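Beta-lactamase (Klebsiella pneumoniae, PDB 6M5P) probably hydrolyses beta-lactams to substituted beta-amino acids, as a class C beta-lactamase associated with antibiotic resistance. Local coordinates at residues S71-F76 / Y228-T233; R239-N244 / A330-V335; T322-G327 / N347-I352. The protein carries 1 engineered substitution. One frame throughout, in Å; residues are numbered along the deposited sequence.

Contact 1: S71-F76 / Y228-T233. With MER ((4R,5S)-3-{[(3S,5S)-5-(dimethylcarbamoyl)pyrrolidin-3-yl]sulfanyl}-5-[(2S,3R)-3-hydroxy-1-oxobutan-2-yl]-4-methyl-4,5-d ihydro-1H-pyrrole-2-carboxylic acid), chain B.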
loop_
_atom_site.group_PDB
_atom_site.type_symbol
_atom_site.label_atom_id
_atom_site.label_comp_id
_atom_site.label_asym_id
_atom_site.label_seq_id
_atom_site.Cartn_x
_atom_site.Cartn_y
_atom_site.Cartn_z
ATOM N N SER A 71 -5.020 3.258 0.975
ATOM C CA SER A 71 -3.963 3.552 0.012
ATOM C C SER A 71 -2.848 2.531 -0.026
ATOM O O SER A 71 -2.001 2.640 -0.918
ATOM C CB SER A 71 -3.312 4.897 0.255
ATOM O OG SER A 71 -4.097 5.881 -0.377
ATOM N N LEU A 72 -2.821 1.537 0.865
ATOM C CA LEU A 72 -1.923 0.417 0.588
ATOM C C LEU A 72 -2.246 -0.195 -0.767
ATOM O O LEU A 72 -1.376 -0.807 -1.399
ATOM C CB LEU A 72 -2.026 -0.670 1.656
ATOM C CG LEU A 72 -1.507 -0.431 3.071
ATOM C CD1 LEU A 72 -1.369 -1.746 3.826
ATOM C CD2 LEU A 72 -0.214 0.268 3.003
ATOM N N SER A 73 -3.500 -0.040 -1.218
ATOM C CA SER A 73 -3.926 -0.551 -2.514
ATOM C C SER A 73 -3.074 0.007 -3.642
ATOM O O SER A 73 -2.924 -0.645 -4.682
ATOM C CB SER A 73 -5.387 -0.170 -2.760
ATOM O OG SER A 73 -6.217 -0.683 -1.729
ATOM N N LYS A 74 -2.519 1.209 -3.461
ATOM C CA LYS A 74 -1.735 1.838 -4.519
ATOM C C LYS A 74 -0.462 1.057 -4.818
ATOM O O LYS A 74 0.035 1.098 -5.951
ATOM C CB LYS A 74 -1.375 3.271 -4.121
ATOM C CG LYS A 74 -2.596 4.132 -3.845
ATOM C CD LYS A 74 -2.247 5.590 -3.619
ATOM C CE LYS A 74 -3.537 6.401 -3.563
ATOM N NZ LYS A 74 -3.289 7.873 -3.529
ATOM N N THR A 75 0.087 0.355 -3.819
ATOM C CA THR A 75 1.285 -0.444 -4.071
ATOM C C THR A 75 1.000 -1.621 -5.000
ATOM O O THR A 75 1.908 -2.079 -5.704
ATOM C CB THR A 75 1.947 -0.921 -2.772
ATOM O OG1 THR A 75 1.145 -1.936 -2.150
ATOM C CG2 THR A 75 2.183 0.249 -1.805
ATOM N N PHE A 76 -0.245 -2.111 -5.028
ATOM C CA PHE A 76 -0.610 -3.168 -5.962
ATOM C C PHE A 76 -0.705 -2.631 -7.382
ATOM O O PHE A 76 -0.288 -3.304 -8.330
ATOM C CB PHE A 76 -1.905 -3.850 -5.505
ATOM C CG PHE A 76 -1.744 -4.560 -4.197
ATOM C CD1 PHE A 76 -1.941 -3.896 -2.988
ATOM C CD2 PHE A 76 -1.287 -5.866 -4.174
ATOM C CE1 PHE A 76 -1.739 -4.550 -1.767
ATOM C CE2 PHE A 76 -1.079 -6.522 -2.969
ATOM C CZ PHE A 76 -1.308 -5.864 -1.764
ATOM N N TYR A 228 -7.868 2.474 -3.577
ATOM C CA TYR A 228 -8.329 2.092 -2.245
ATOM C C TYR A 228 -9.168 0.815 -2.240
ATOM O O TYR A 228 -9.916 0.596 -1.280
ATOM C CB TYR A 228 -9.111 3.271 -1.570
ATOM C CG TYR A 228 -10.275 3.802 -2.392
ATOM C CD1 TYR A 228 -11.521 3.183 -2.362
ATOM C CD2 TYR A 228 -10.119 4.911 -3.216
ATOM C CE1 TYR A 228 -12.584 3.661 -3.130
ATOM C CE2 TYR A 228 -11.181 5.392 -3.992
ATOM C CZ TYR A 228 -12.402 4.757 -3.938
ATOM O OH TYR A 228 -13.475 5.200 -4.690
ATOM N N GLY A 229 -9.045 -0.055 -3.240
ATOM C CA GLY A 229 -9.962 -1.171 -3.330
ATOM C C GLY A 229 -9.628 -2.436 -2.568
ATOM O O GLY A 229 -10.485 -3.320 -2.503
ATOM N N ILE A 230 -8.432 -2.591 -2.013
ATOM C CA ILE A 230 -8.025 -3.898 -1.493
ATOM C C ILE A 230 -8.607 -4.135 -0.102
ATOM O O ILE A 230 -8.517 -3.278 0.798
ATOM C CB ILE A 230 -6.492 -4.022 -1.485
ATOM C CG1 ILE A 230 -5.932 -4.049 -2.918
ATOM C CG2 ILE A 230 -6.042 -5.251 -0.679
ATOM C CD1 ILE A 230 -6.120 -5.371 -3.654
ATOM N N LYS A 231 -9.181 -5.321 0.089
ATOM C CA LYS A 231 -9.520 -5.870 1.396
ATOM C C LYS A 231 -8.728 -7.160 1.550
ATOM O O LYS A 231 -8.704 -7.978 0.621
ATOM C CB LYS A 231 -11.025 -6.173 1.473
ATOM C CG LYS A 231 -11.923 -4.942 1.332
ATOM C CD LYS A 231 -12.360 -4.697 -0.125
ATOM C CE LYS A 231 -12.860 -3.286 -0.351
ATOM N NZ LYS A 231 -13.255 -3.147 -1.768
ATOM N N THR A 232 -8.068 -7.348 2.691
ATOM C CA THR A 232 -7.110 -8.442 2.798
ATOM C C THR A 232 -6.882 -8.791 4.265
ATOM O O THR A 232 -7.332 -8.084 5.176
ATOM C CB THR A 232 -5.803 -8.057 2.085
ATOM O OG1 THR A 232 -4.890 -9.161 2.086
ATOM C CG2 THR A 232 -5.172 -6.836 2.753
ATOM N N THR A 233 -6.193 -9.907 4.481
ATOM C CA THR A 233 -5.804 -10.336 5.819
ATOM C C THR A 233 -4.369 -9.910 6.101
ATOM O O THR A 233 -3.568 -9.686 5.193
ATOM C CB THR A 233 -5.872 -11.858 5.952
ATOM O OG1 THR A 233 -4.892 -12.437 5.086
ATOM C CG2 THR A 233 -7.263 -12.390 5.610
HETATM C C1 MER B . -4.975 6.970 1.793
HETATM C C2 MER B . -3.094 9.322 1.562
HETATM C C3 MER B . -6.044 7.932 1.055
HETATM C C4 MER B . -5.282 9.063 0.595
HETATM C C5 MER B . -3.015 8.758 0.170
HETATM O O6 MER B . -5.138 5.960 2.384
HETATM C C7 MER B . -6.848 7.403 -0.165
HETATM O O8 MER B . -7.838 8.347 -0.402
HETATM C C9 MER B . -7.512 6.025 0.079
HETATM N N10 MER B . -4.224 8.651 -0.433
HETATM C C11 MER B . -1.817 8.051 -0.380
HETATM O O12 MER B . -1.137 7.315 0.366
HETATM O O13 MER B . -1.489 8.183 -1.589
HETATM S S14 MER B . -1.667 10.439 1.953
HETATM C C15 MER B . -0.353 9.791 2.891
HETATM C C16 MER B . 0.293 8.389 2.547
HETATM C C17 MER B . 1.365 8.453 3.367
HETATM C C18 MER B . -4.380 9.825 1.701
HETATM N N19 MER B . 2.018 9.918 3.006
HETATM C C20 MER B . -4.974 9.776 3.150
HETATM C C21 MER B . 0.950 10.716 2.780
HETATM C C22 MER B . 2.364 7.284 3.388
HETATM N N23 MER B . 3.152 7.092 4.652
HETATM O O24 MER B . 2.556 6.513 2.512
HETATM C C25 MER B . 2.908 8.035 5.738
HETATM C C26 MER B . 4.120 6.018 4.782
#

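Contact 2: R239-N244 / A330-V335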
loop_
_atom_site.group_PDB
_atom_site.type_symbol
_atom_site.label_atom_id
_atom_site.label_comp_id
_atom_site.label_asym_id
_atom_site.label_seq_id
_atom_site.Cartn_x
_atom_site.Cartn_y
_atom_site.Cartn_z
ATOM N N ARG A 239 2.732 -12.167 3.533
ATOM C CA ARG A 239 3.284 -12.830 2.349
ATOM C C ARG A 239 3.768 -11.810 1.323
ATOM O O ARG A 239 4.842 -11.973 0.733
ATOM C CB ARG A 239 2.244 -13.762 1.726
ATOM C CG ARG A 239 2.818 -14.619 0.615
ATOM C CD ARG A 239 1.857 -15.703 0.128
ATOM N NE ARG A 239 2.401 -16.303 -1.086
ATOM C CZ ARG A 239 3.256 -17.320 -1.103
ATOM N NH1 ARG A 239 3.657 -17.879 0.034
ATOM N NH2 ARG A 239 3.706 -17.784 -2.261
ATOM N N TYR A 240 2.988 -10.743 1.112
ATOM C CA TYR A 240 3.384 -9.683 0.189
ATOM C C TYR A 240 4.691 -9.030 0.631
ATOM O O TYR A 240 5.563 -8.740 -0.200
ATOM C CB TYR A 240 2.275 -8.649 0.192
ATOM C CG TYR A 240 2.333 -7.483 -0.765
ATOM C CD1 TYR A 240 2.523 -7.662 -2.130
ATOM C CD2 TYR A 240 2.084 -6.197 -0.300
ATOM C CE1 TYR A 240 2.485 -6.579 -3.000
ATOM C CE2 TYR A 240 2.048 -5.121 -1.165
ATOM C CZ TYR A 240 2.241 -5.315 -2.502
ATOM O OH TYR A 240 2.173 -4.224 -3.354
ATOM N N VAL A 241 4.841 -8.803 1.936
ATOM C CA VAL A 241 6.087 -8.250 2.466
ATOM C C VAL A 241 7.250 -9.210 2.218
ATOM O O VAL A 241 8.313 -8.815 1.722
ATOM C CB VAL A 241 5.918 -7.894 3.953
ATOM C CG1 VAL A 241 7.269 -7.627 4.593
ATOM C CG2 VAL A 241 5.010 -6.688 4.098
ATOM N N GLN A 242 7.053 -10.497 2.516
ATOM C CA GLN A 242 8.110 -11.475 2.263
ATOM C C GLN A 242 8.478 -11.529 0.786
ATOM O O GLN A 242 9.659 -11.645 0.437
ATOM C CB GLN A 242 7.651 -12.853 2.724
ATOM C CG GLN A 242 7.609 -13.003 4.220
ATOM C CD GLN A 242 7.861 -14.439 4.611
ATOM O OE1 GLN A 242 6.962 -15.277 4.534
ATOM N NE2 GLN A 242 9.099 -14.743 4.987
ATOM N N ALA A 243 7.478 -11.494 -0.094
ATOM C CA ALA A 243 7.755 -11.502 -1.525
ATOM C C ALA A 243 8.556 -10.272 -1.926
ATOM O O ALA A 243 9.470 -10.355 -2.760
ATOM C CB ALA A 243 6.444 -11.564 -2.305
ATOM N N ASN A 244 8.230 -9.120 -1.338
ATOM C CA ASN A 244 8.993 -7.905 -1.605
ATOM C C ASN A 244 10.431 -8.000 -1.109
ATOM O O ASN A 244 11.275 -7.208 -1.539
ATOM C CB ASN A 244 8.284 -6.699 -0.985
ATOM C CG ASN A 244 7.311 -6.053 -1.938
ATOM O OD1 ASN A 244 7.710 -5.315 -2.850
ATOM N ND2 ASN A 244 6.027 -6.346 -1.765
ATOM N N ALA A 330 -4.284 1.295 8.190
ATOM C CA ALA A 330 -3.348 0.216 7.901
ATOM C C ALA A 330 -1.943 0.778 7.734
ATOM O O ALA A 330 -1.751 1.954 7.407
ATOM C CB ALA A 330 -3.753 -0.537 6.620
ATOM N N TYR A 331 -0.948 -0.090 7.939
ATOM C CA TYR A 331 0.446 0.317 7.791
ATOM C C TYR A 331 1.299 -0.908 7.498
ATOM O O TYR A 331 1.081 -1.978 8.075
ATOM C CB TYR A 331 0.963 0.991 9.065
ATOM C CG TYR A 331 2.371 1.536 8.963
ATOM C CD1 TYR A 331 2.703 2.481 8.006
ATOM C CD2 TYR A 331 3.372 1.100 9.819
ATOM C CE1 TYR A 331 3.988 3.003 7.918
ATOM C CE2 TYR A 331 4.656 1.613 9.739
ATOM C CZ TYR A 331 4.958 2.558 8.788
ATOM O OH TYR A 331 6.241 3.045 8.731
ATOM N N ILE A 332 2.261 -0.742 6.596
ATOM C CA ILE A 332 3.293 -1.740 6.333
ATOM C C ILE A 332 4.641 -1.049 6.396
ATOM O O ILE A 332 4.807 0.035 5.827
ATOM C CB ILE A 332 3.134 -2.360 4.931
ATOM C CG1 ILE A 332 1.924 -3.278 4.897
ATOM C CG2 ILE A 332 4.421 -3.095 4.514
ATOM C CD1 ILE A 332 1.715 -3.942 3.546
ATOM N N ALA A 333 5.612 -1.685 7.055
ATOM C CA ALA A 333 7.004 -1.263 6.964
ATOM C C ALA A 333 7.879 -2.503 6.912
ATOM O O ALA A 333 7.585 -3.503 7.573
ATOM C CB ALA A 333 7.423 -0.407 8.165
ATOM N N PHE A 334 8.948 -2.440 6.118
ATOM C CA PHE A 334 9.898 -3.542 6.064
ATOM C C PHE A 334 11.294 -3.021 5.744
ATOM O O PHE A 334 11.466 -1.968 5.125
ATOM C CB PHE A 334 9.447 -4.664 5.114
ATOM C CG PHE A 334 9.291 -4.244 3.668
ATOM C CD1 PHE A 334 8.115 -3.648 3.212
ATOM C CD2 PHE A 334 10.299 -4.508 2.742
ATOM C CE1 PHE A 334 7.974 -3.292 1.870
ATOM C CE2 PHE A 334 10.154 -4.160 1.399
ATOM C CZ PHE A 334 8.985 -3.553 0.967
ATOM N N VAL A 335 12.291 -3.780 6.190
ATOM C CA VAL A 335 13.706 -3.438 6.048
ATOM C C VAL A 335 14.376 -4.617 5.362
ATOM O O VAL A 335 14.667 -5.633 6.015
ATOM C CB VAL A 335 14.358 -3.132 7.407
ATOM C CG1 VAL A 335 15.838 -2.754 7.238
ATOM C CG2 VAL A 335 13.614 -2.026 8.135
#

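Contact 3: T322-G327 / N347-I352. With MER ((4R,5S)-3-{[(3S,5S)-5-(dimethylcarbamoyl)pyrrolidin-3-yl]sulfanyl}-5-[(2S,3R)-3-hydroxy-1-oxobutan-2-yl]-4-methyl-4,5-d ihydro-1H-pyrrole-2-carboxylic acid), chain B.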
loop_
_atom_site.group_PDB
_atom_site.type_symbol
_atom_site.label_atom_id
_atom_site.label_comp_id
_atom_site.label_asym_id
_atom_site.label_seq_id
_atom_site.Cartn_x
_atom_site.Cartn_y
_atom_site.Cartn_z
ATOM N N THR A 322 1.479 3.848 4.333
ATOM C CA THR A 322 0.253 3.918 5.117
ATOM C C THR A 322 -0.953 3.865 4.194
ATOM O O THR A 322 -0.874 4.183 3.007
ATOM C CB THR A 322 0.166 5.208 5.940
ATOM O OG1 THR A 322 0.147 6.328 5.052
ATOM C CG2 THR A 322 1.313 5.329 6.909
ATOM N N GLY A 323 -2.073 3.478 4.760
ATOM C CA GLY A 323 -3.326 3.522 4.025
ATOM C C GLY A 323 -4.481 3.655 4.986
ATOM O O GLY A 323 -4.464 3.104 6.088
ATOM N N SER A 324 -5.510 4.375 4.552
ATOM C CA SER A 324 -6.681 4.571 5.394
ATOM C C SER A 324 -7.930 4.637 4.533
ATOM O O SER A 324 -7.878 5.006 3.358
ATOM C CB SER A 324 -6.580 5.864 6.213
ATOM O OG SER A 324 -5.339 5.955 6.910
ATOM N N THR A 325 -9.051 4.269 5.136
ATOM C CA THR A 325 -10.373 4.626 4.640
ATOM C C THR A 325 -11.112 5.287 5.792
ATOM O O THR A 325 -10.558 5.473 6.877
ATOM C CB THR A 325 -11.141 3.399 4.140
ATOM O OG1 THR A 325 -11.348 2.516 5.247
ATOM C CG2 THR A 325 -10.388 2.682 3.003
ATOM N N ASN A 326 -12.379 5.642 5.575
ATOM C CA ASN A 326 -13.123 6.291 6.652
ATOM C C ASN A 326 -13.190 5.431 7.907
ATOM O O ASN A 326 -13.221 5.964 9.025
ATOM C CB ASN A 326 -14.526 6.688 6.180
ATOM C CG ASN A 326 -14.515 7.921 5.298
ATOM O OD1 ASN A 326 -13.497 8.608 5.179
ATOM N ND2 ASN A 326 -15.652 8.213 4.677
ATOM N N GLY A 327 -13.187 4.105 7.759
ATOM C CA GLY A 327 -13.292 3.223 8.903
ATOM C C GLY A 327 -12.081 2.385 9.251
ATOM O O GLY A 327 -12.169 1.560 10.175
ATOM N N ASN A 347 -9.470 -1.626 12.368
ATOM C CA ASN A 347 -10.778 -1.172 11.898
ATOM C C ASN A 347 -11.202 0.141 12.535
ATOM O O ASN A 347 -12.373 0.348 12.879
ATOM C CB ASN A 347 -11.855 -2.251 11.991
ATOM C CG ASN A 347 -12.116 -2.727 13.406
ATOM O OD1 ASN A 347 -11.425 -2.345 14.352
ATOM N ND2 ASN A 347 -13.131 -3.574 13.559
ATOM N N LYS A 348 -10.237 1.046 12.675
ATOM C CA LYS A 348 -10.482 2.453 12.936
ATOM C C LYS A 348 -9.297 3.224 12.375
ATOM O O LYS A 348 -8.159 2.746 12.435
ATOM C CB LYS A 348 -10.639 2.725 14.435
ATOM C CG LYS A 348 -10.994 4.170 14.764
ATOM C CD LYS A 348 -11.468 4.325 16.193
ATOM C CE LYS A 348 -12.319 5.572 16.352
ATOM N NZ LYS A 348 -13.678 5.349 15.790
ATOM N N ASN A 349 -9.571 4.390 11.797
ATOM C CA ASN A 349 -8.543 5.247 11.211
ATOM C C ASN A 349 -7.936 6.079 12.334
ATOM O O ASN A 349 -8.508 7.087 12.757
ATOM C CB ASN A 349 -9.169 6.133 10.136
ATOM C CG ASN A 349 -8.168 7.071 9.469
ATOM O OD1 ASN A 349 -6.998 7.126 9.836
ATOM N ND2 ASN A 349 -8.637 7.815 8.476
ATOM N N TYR A 350 -6.760 5.680 12.807
ATOM C CA TYR A 350 -6.052 6.405 13.854
ATOM C C TYR A 350 -4.765 6.996 13.294
ATOM O O TYR A 350 -4.292 6.622 12.220
ATOM C CB TYR A 350 -5.761 5.498 15.055
ATOM C CG TYR A 350 -4.796 4.381 14.736
ATOM C CD1 TYR A 350 -5.187 3.287 13.955
ATOM C CD2 TYR A 350 -3.491 4.421 15.204
ATOM C CE1 TYR A 350 -4.287 2.263 13.653
ATOM C CE2 TYR A 350 -2.591 3.410 14.920
ATOM C CZ TYR A 350 -2.987 2.336 14.139
ATOM O OH TYR A 350 -2.051 1.353 13.876
ATOM N N SER A 351 -4.195 7.941 14.039
ATOM C CA SER A 351 -3.218 8.837 13.443
ATOM C C SER A 351 -1.939 8.120 13.015
ATOM O O SER A 351 -1.463 7.184 13.671
ATOM C CB SER A 351 -2.928 10.035 14.354
ATOM O OG SER A 351 -2.365 9.650 15.591
ATOM N N ILE A 352 -1.383 8.583 11.895
ATOM C CA ILE A 352 -0.223 7.940 11.286
ATOM C C ILE A 352 0.989 7.974 12.209
ATOM O O ILE A 352 1.781 7.021 12.235
ATOM C CB ILE A 352 0.058 8.566 9.908
ATOM C CG1 ILE A 352 -0.952 8.041 8.882
ATOM C CG2 ILE A 352 1.486 8.288 9.444
ATOM C CD1 ILE A 352 -0.849 8.724 7.541
HETATM C C1 MER B . -4.975 6.970 1.793
HETATM C C2 MER B . -3.094 9.322 1.562
HETATM C C3 MER B . -6.044 7.932 1.055
HETATM C C4 MER B . -5.282 9.063 0.595
HETATM C C5 MER B . -3.015 8.758 0.170
HETATM O O6 MER B . -5.138 5.960 2.384
HETATM C C7 MER B . -6.848 7.403 -0.165
HETATM O O8 MER B . -7.838 8.347 -0.402
HETATM C C9 MER B . -7.512 6.025 0.079
HETATM N N10 MER B . -4.224 8.651 -0.433
HETATM C C11 MER B . -1.817 8.051 -0.380
HETATM O O12 MER B . -1.137 7.315 0.366
HETATM O O13 MER B . -1.489 8.183 -1.589
HETATM S S14 MER B . -1.667 10.439 1.953
HETATM C C15 MER B . -0.353 9.791 2.891
HETATM C C16 MER B . 0.293 8.389 2.547
HETATM C C17 MER B . 1.365 8.453 3.367
HETATM C C18 MER B . -4.380 9.825 1.701
HETATM N N19 MER B . 2.018 9.918 3.006
HETATM C C20 MER B . -4.974 9.776 3.150
HETATM C C21 MER B . 0.950 10.716 2.780
HETATM C C22 MER B . 2.364 7.284 3.388
HETATM N N23 MER B . 3.152 7.092 4.652
HETATM O O24 MER B . 2.556 6.513 2.512
HETATM C C25 MER B . 2.908 8.035 5.738
HETATM C C26 MER B . 4.120 6.018 4.782
HETATM O O HOH W 1 -12.106 5.694 11.657
#

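Contact 1: S71-F76 / Y228-T233
S73 joins the start of helix 73-86 to the loop around G229 and I230 through a single buried hydroxyl. Its OG accepts the backbone N-H of I230 (N to OG 2.9 Å) in a nearly straight bond, 164° at the hydrogen; the same OG lies 3.4 Å from I230 CB. This hydroxyl is also hydrogen-bonded to the backbone O of G70, a residue just before the segment, so two backbone groups hold it. From the strand, K231 NZ bonds back to G229 O at 2.9 Å, coming in from above the carbonyl plane.

The apolar part of the contact is I230 against F76, with I230 CG1 4.0 Å from F76 CD1. The two side chains cross at about a right angle, with I230 CD1 over one face of the F76 ring.

S71, L72, S73 and K74 make up the SxxK motif of serine beta-lactamases, with S71, the residue that binds AMP covalently, at its start. S73 thus anchors the interior of the motif, while the two outer residues face the bound carbapenem-derived group. S71 N donates to MER O6 at 3.0 Å, with a bent angle of 140°. K74, its chain extended beyond CG, brings NZ to 2.7 Å from MER O13, and the same NZ is bonded to N158 OD1. Y228 adds an apolar touch, its CB 3.6 Å from MER C9.

Contact 2: R239-N244 / A330-V335
V241 divides its two methyl groups between two residues of the strand. With chi1 at 167°, CG1 is anti to the backbone N and reaches F334 CB at 3.7 Å, whereas CG2 rests 3.7 Å from I332 CG2. In both pairs the side chains lie alongside one another and point in opposing directions. The F334 ring takes the less roomy rotamer, CG lying between the backbone N and the carbonyl carbon (chi1 61°). Its far end meets N244, with CZ 3.8 Å from N244 CB, and the two side chains cross at about a right angle.

The N244 amide folds back on its own helix. ND2 donates to Y240 O at 2.9 Å and sits over the centre of the Y240 ring, while N244 N reaches the same oxygen from the opposite face of the carbonyl plane. H264 NE2 bonds to OD1, fixing the amide at its other end. I332 CD1 stands at the edge of the Y240 ring.

This is helix-on-sheet packing: the axes of 239-244 and 330-335 approach to 9.5 Å and are inclined by 31°. Helix 254-262 adjoins Y240 and N244. Strand 328-335 lies between strands 317-325 and 340-346, and its Y331 packs against helix 352-364.

Contact 3: T322-G327 / N347-I352
T322 and I352 meet side chain to side chain, the isoleucine spreading its branches over the threonine. I352 CD1 lies 3.6 Å from T322 OG1, and I352 CG2 is 3.9 Å from T322 CG2. Because T322 OG1 takes the position between the backbone N and the carbonyl carbon (chi1 62°), CG2 is left beside the backbone N, where it also touches MER C25 at 3.4 Å. That ligand methyl is in contact with I352 CG2 as well.

Further along, N349 extends its amide alongside S324. CG is anti to the backbone N (chi1 180°), and the group lies against the serine with ND2 3.6 Å from S324 CB. The serine hydroxyl itself is bonded to R355 NH2, which connects this strand to helix 352-364. At the outer end a water spans the segments, donating to N326 O and accepting from N349 N.

The strand's backbone faces the ligand: S324 N donates to MER O6 at 2.7 Å, and T322 N makes a weak bond to MER O24. With K321, which also bonds the ligand, T322 and G323 form the KTG motif of serine beta-lactamases, and S324 N supplies one of the two backbone N-H groups of the oxyanion hole.

The three contacts lie within one beta-lactamase fold and illustrate how segments far apart in sequence build a site: contacts 1 and 3 both touch MER, from two sides, while contact 2 packs helix 234-244 on the sheet beside it. Contact 1 closes before contacts 2 and 3 open, whereas contacts 2 and 3 interlace along the chain. The centre of contact 1 is about 12 Å from each of the others, which are about 17 Å apart. Strand 231-232 leads into helix 234-244, and T75 OG1 meets Y240 OH at 2.8 Å, joining contact 1 to contact 2. Adjacent strands 317-325 and 328-335 of the large antiparallel sheet join contacts 2 and 3.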